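Local atomic coordinates of alkaline serine protease (Thermobifida fusca, PDB entry 2PFE), a protein that probably hydrolyses peptide bonds within proteins as a chymotrypsin-like serine endopeptidase, of which this chain is the protease domain released from a longer zymogen. Residues V71-N76 against T82-G87; V97-S100 against W106-G109. One frame throughout, in Å; residues are numbered along the deposited sequence.

Contact 1 (V71-N76 against T82-G87); sequences VTPLVN and TVTVTG
The hydrogen-bond ladder between 74-76 and 82-84 runs past its own strands to a corner of the chain, where the carbonyl of Pro73 receives the NH of Val85. That bond, Val85 N to Pro73 O, is 2.8 Å long and almost straight (175° at the hydrogen). An ST turn shapes the same corner, with Thr72 OG1 accepting from Leu74 N. Beyond it the strands run antiparallel at 150°, and Val75 and Val83 form a hydrogen-bonded pair: Val83 N to Val75 O is 2.8 Å, Val75 N to Val83 O 2.9 Å, both donors lying in the carbonyl plane.

Leu74 and Thr84 share one face of the ribbon. With CG of Leu74 set anti to its carbonyl carbon (chi1 -65°), the CD2 branch reaches the second strand, lying 3.6 Å from Thr84 OG1 and 3.8 Å from Thr82 OG1, which sets one methyl beside two hydroxyls. The other face carries Val75 and Val83. Val85, just past the strand, turns its side chain toward 71-76: its CG2 meets Val75 CG2 at 3.8 Å, and its CB and CG2 lie against Pro73 O, beside the bond made by its own NH. Phe20 packs on Val75 and Val85, and Leu145 touches all three valines.

The two sides therefore differ in chemistry. Leucine and threonine make a mixed surface, whereas the valines offer an apolar layer to residues of both barrels, Phe20 from the first and Leu145 from the second. Backbone bonds hold the two strands to each other, while dispersion packs this connecting hairpin against the barrels.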
loop_
_atom_site.group_PDB
_atom_site.type_symbol
_atom_site.label_atom_id
_atom_site.label_comp_id
_atom_site.label_asym_id
_atom_site.label_seq_id
_atom_site.Cartn_x
_atom_site.Cartn_y
_atom_site.Cartn_z
ATOM N N VAL A 71 -10.410 7.944 8.928
ATOM C CA VAL A 71 -9.154 7.206 9.086
ATOM C C VAL A 71 -9.150 6.311 10.340
ATOM O O VAL A 71 -9.728 6.655 11.384
ATOM C CB VAL A 71 -7.930 8.155 9.075
ATOM C CG1 VAL A 71 -7.779 8.798 7.692
ATOM C CG2 VAL A 71 -8.000 9.209 10.194
ATOM N N THR A 72 -8.532 5.139 10.197
ATOM C CA THR A 72 -8.325 4.207 11.297
ATOM C C THR A 72 -6.883 3.688 11.236
ATOM O O THR A 72 -6.250 3.706 10.164
ATOM C CB THR A 72 -9.303 2.987 11.241
ATOM O OG1 THR A 72 -8.846 2.042 10.261
ATOM C CG2 THR A 72 -10.761 3.418 10.953
ATOM N N PRO A 73 -6.348 3.218 12.375
ATOM C CA PRO A 73 -5.047 2.555 12.316
ATOM C C PRO A 73 -5.166 1.065 11.986
ATOM O O PRO A 73 -4.377 0.253 12.480
ATOM C CB PRO A 73 -4.529 2.728 13.736
ATOM C CG PRO A 73 -5.757 2.655 14.574
ATOM C CD PRO A 73 -6.852 3.324 13.764
ATOM N N LEU A 74 -6.142 0.708 11.151
ATOM C CA LEU A 74 -6.486 -0.694 10.962
ATOM C C LEU A 74 -6.095 -1.218 9.592
ATOM O O LEU A 74 -6.090 -0.468 8.603
ATOM C CB LEU A 74 -7.979 -0.890 11.136
ATOM C CG LEU A 74 -8.487 -0.597 12.548
ATOM C CD1 LEU A 74 -9.996 -0.731 12.596
ATOM C CD2 LEU A 74 -7.794 -1.506 13.578
ATOM N N VAL A 75 -5.768 -2.508 9.558
ATOM C CA VAL A 75 -5.581 -3.255 8.308
ATOM C C VAL A 75 -6.495 -4.482 8.337
ATOM O O VAL A 75 -6.652 -5.122 9.380
ATOM C CB VAL A 75 -4.096 -3.672 8.116
ATOM C CG1 VAL A 75 -3.956 -4.720 6.999
ATOM C CG2 VAL A 75 -3.215 -2.434 7.825
ATOM N N ASN A 76 -7.107 -4.789 7.194
ATOM C CA ASN A 76 -7.997 -5.943 7.082
ATOM C C ASN A 76 -7.183 -7.241 7.060
ATOM O O ASN A 76 -6.256 -7.401 6.243
ATOM C CB ASN A 76 -8.860 -5.795 5.830
ATOM C CG ASN A 76 -10.040 -6.745 5.806
ATOM O OD1 ASN A 76 -10.056 -7.768 6.495
ATOM N ND2 ASN A 76 -11.022 -6.426 4.976
ATOM N N THR A 82 -9.268 -7.595 12.011
ATOM C CA THR A 82 -8.256 -6.589 11.676
ATOM C C THR A 82 -6.947 -6.740 12.455
ATOM O O THR A 82 -6.882 -7.455 13.462
ATOM C CB THR A 82 -8.787 -5.168 11.950
ATOM O OG1 THR A 82 -9.214 -5.074 13.320
ATOM C CG2 THR A 82 -9.945 -4.836 11.012
ATOM N N VAL A 83 -5.906 -6.065 11.949
ATOM C CA VAL A 83 -4.633 -5.855 12.665
ATOM C C VAL A 83 -4.443 -4.350 12.917
ATOM O O VAL A 83 -4.711 -3.520 12.035
ATOM C CB VAL A 83 -3.398 -6.415 11.885
ATOM C CG1 VAL A 83 -2.143 -6.352 12.749
ATOM C CG2 VAL A 83 -3.633 -7.843 11.410
ATOM N N THR A 84 -3.989 -3.997 14.118
ATOM C CA THR A 84 -3.742 -2.595 14.455
ATOM C C THR A 84 -2.295 -2.221 14.162
ATOM O O THR A 84 -1.367 -2.912 14.599
ATOM C CB THR A 84 -4.072 -2.298 15.923
ATOM O OG1 THR A 84 -5.455 -2.589 16.146
ATOM C CG2 THR A 84 -3.812 -0.817 16.255
ATOM N N VAL A 85 -2.125 -1.143 13.396
ATOM C CA VAL A 85 -0.809 -0.582 13.050
ATOM C C VAL A 85 -0.350 0.308 14.205
ATOM O O VAL A 85 -1.067 1.230 14.606
ATOM C CB VAL A 85 -0.891 0.249 11.752
ATOM C CG1 VAL A 85 0.466 0.824 11.390
ATOM C CG2 VAL A 85 -1.411 -0.603 10.598
ATOM N N THR A 86 0.819 0.014 14.765
ATOM C CA THR A 86 1.319 0.804 15.900
ATOM C C THR A 86 2.553 1.665 15.560
ATOM O O THR A 86 3.020 2.446 16.382
ATOM C CB THR A 86 1.669 -0.081 17.102
ATOM O OG1 THR A 86 2.724 -0.967 16.737
ATOM C CG2 THR A 86 0.474 -0.895 17.575
ATOM N N GLY A 87 3.087 1.508 14.355
ATOM C CA GLY A 87 4.297 2.221 13.964
ATOM C C GLY A 87 4.778 1.736 12.607
ATOM O O GLY A 87 4.085 0.946 11.943
#

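Contact 2 (V97-S100 against W106-G109)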
loop_
_atom_site.group_PDB
_atom_site.type_symbol
_atom_site.label_atom_id
_atom_site.label_comp_id
_atom_site.label_asym_id
_atom_site.label_seq_id
_atom_site.Cartn_x
_atom_site.Cartn_y
_atom_site.Cartn_z
ATOM N N VAL A 97 6.773 -11.243 6.546
ATOM C CA VAL A 97 5.975 -10.072 6.273
ATOM C C VAL A 97 4.665 -10.563 5.658
ATOM O O VAL A 97 4.623 -11.630 5.028
ATOM C CB VAL A 97 6.746 -9.098 5.340
ATOM C CG1 VAL A 97 6.939 -9.702 3.941
ATOM C CG2 VAL A 97 6.090 -7.722 5.266
ATOM N N CYS A 98 3.591 -9.808 5.868
ATOM C CA CYS A 98 2.310 -10.121 5.238
ATOM C C CYS A 98 1.747 -8.889 4.576
ATOM O O CYS A 98 2.023 -7.765 5.011
ATOM C CB CYS A 98 1.299 -10.615 6.264
ATOM S SG CYS A 98 1.776 -12.125 7.175
ATOM N N ARG A 99 0.977 -9.108 3.515
ATOM C CA ARG A 99 0.262 -8.046 2.815
ATOM C C ARG A 99 -1.236 -8.309 2.792
ATOM O O ARG A 99 -1.697 -9.459 2.883
ATOM C CB ARG A 99 0.777 -7.868 1.376
ATOM C CG ARG A 99 0.867 -9.145 0.523
ATOM C CD ARG A 99 0.613 -8.857 -0.965
ATOM N NE ARG A 99 -0.765 -8.428 -1.143
ATOM C CZ ARG A 99 -1.775 -9.269 -1.364
ATOM N NH1 ARG A 99 -1.555 -10.567 -1.541
ATOM N NH2 ARG A 99 -3.021 -8.813 -1.422
ATOM N N SER A 100 -1.985 -7.215 2.696
ATOM C CA SER A 100 -3.435 -7.251 2.587
ATOM C C SER A 100 -3.888 -6.546 1.323
ATOM O O SER A 100 -3.405 -5.478 1.009
ATOM C CB SER A 100 -4.068 -6.576 3.808
ATOM O OG SER A 100 -5.491 -6.617 3.769
ATOM N N TRP A 106 -5.287 -11.717 2.638
ATOM C CA TRP A 106 -4.058 -11.724 3.442
ATOM C C TRP A 106 -3.130 -12.816 2.984
ATOM O O TRP A 106 -3.511 -14.001 2.913
ATOM C CB TRP A 106 -4.452 -11.951 4.906
ATOM C CG TRP A 106 -3.376 -11.878 5.943
ATOM C CD1 TRP A 106 -2.689 -12.919 6.479
ATOM C CD2 TRP A 106 -2.934 -10.701 6.634
ATOM N NE1 TRP A 106 -1.822 -12.468 7.457
ATOM C CE2 TRP A 106 -1.962 -11.110 7.575
ATOM C CE3 TRP A 106 -3.267 -9.343 6.551
ATOM C CZ2 TRP A 106 -1.310 -10.205 8.421
ATOM C CZ3 TRP A 106 -2.628 -8.446 7.398
ATOM C CH2 TRP A 106 -1.657 -8.881 8.314
ATOM N N ARG A 107 -1.918 -12.400 2.603
ATOM C CA ARG A 107 -0.904 -13.327 2.095
ATOM C C ARG A 107 0.445 -12.993 2.695
ATOM O O ARG A 107 0.785 -11.819 2.849
ATOM C CB ARG A 107 -0.787 -13.275 0.559
ATOM C CG ARG A 107 -2.099 -13.545 -0.181
ATOM C CD ARG A 107 -2.555 -14.992 -0.094
ATOM N NE ARG A 107 -3.890 -15.075 -0.654
ATOM C CZ ARG A 107 -4.416 -16.159 -1.213
ATOM N NH1 ARG A 107 -3.699 -17.279 -1.297
ATOM N NH2 ARG A 107 -5.662 -16.098 -1.683
ATOM N N CYS A 108 1.210 -14.025 3.028
ATOM C CA CYS A 108 2.486 -13.811 3.692
ATOM C C CYS A 108 3.685 -14.404 2.980
ATOM O O CYS A 108 3.569 -15.248 2.095
ATOM C CB CYS A 108 2.438 -14.364 5.112
ATOM S SG CYS A 108 1.039 -13.736 6.084
ATOM N N GLY A 109 4.849 -13.945 3.389
ATOM C CA GLY A 109 6.074 -14.410 2.803
ATOM C C GLY A 109 7.243 -13.870 3.577
ATOM O O GLY A 109 7.129 -13.550 4.750
#
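The hairpin formed by strands 96-101 and 105-113 opens the second barrel, and a disulfide ties its strands together. Cys98 and Cys108 face each other as a non-hydrogen-bonded pair, their CA atoms 4.0 Å apart, with SG joined to SG at 2.1 Å. Flanking them, Val97 with Gly109 and Arg99 with Arg107 each exchange two backbone hydrogen bonds.

Trp106 packs on the Cys98 half of the bridge. Its CG lies anti to the backbone N (chi1 -175°), which carries the ring across to the facing strand. Cys98 CB stands above the indole plane, offset toward the rim and 3.4 Å from CZ2, while Cys98 SG makes an oblique sulfur-aromatic contact with the five-membered ring. On the reverse face Arg99 and Arg107 run side by side, their guanidinium planes 18° apart; Arg99 NH1 comes 3.3 Å from Arg107 CG. Thr104 holds both, its OG1 bonding Arg99 NH1 and its O accepting from Arg107 NE; Arg99 NH1 also bonds Cys134 O, and NH2 forms a salt bridge with Asp139, which lines the inhibitor pocket.

The arrangement is a cross-strand disulfide in an antiparallel hairpin, here within the C-terminal barrel of an alpha-lytic-protease-like fold.

The two contacts are successive beta hairpins, both partly buried, with centres about 14 Å apart. Contact 1 belongs to the connection between the barrels, away from the active site, and combines backbone hydrogen bonds with valine packing; contact 2 is part of the second barrel's wall, close to the inhibitor pocket, and combines a covalent bridge with anchored arginines. They meet directly. Ser100 OG is 2.7 Å from Asn76 O, a probable hydrogen bond, and Val75 CG1 rests on Ser100 CB nearby. Val83 CG2 reaches Trp106 CH2 at 3.8 Å, so the indole that packs on Cys98 also borders the valine face of the connecting hairpin.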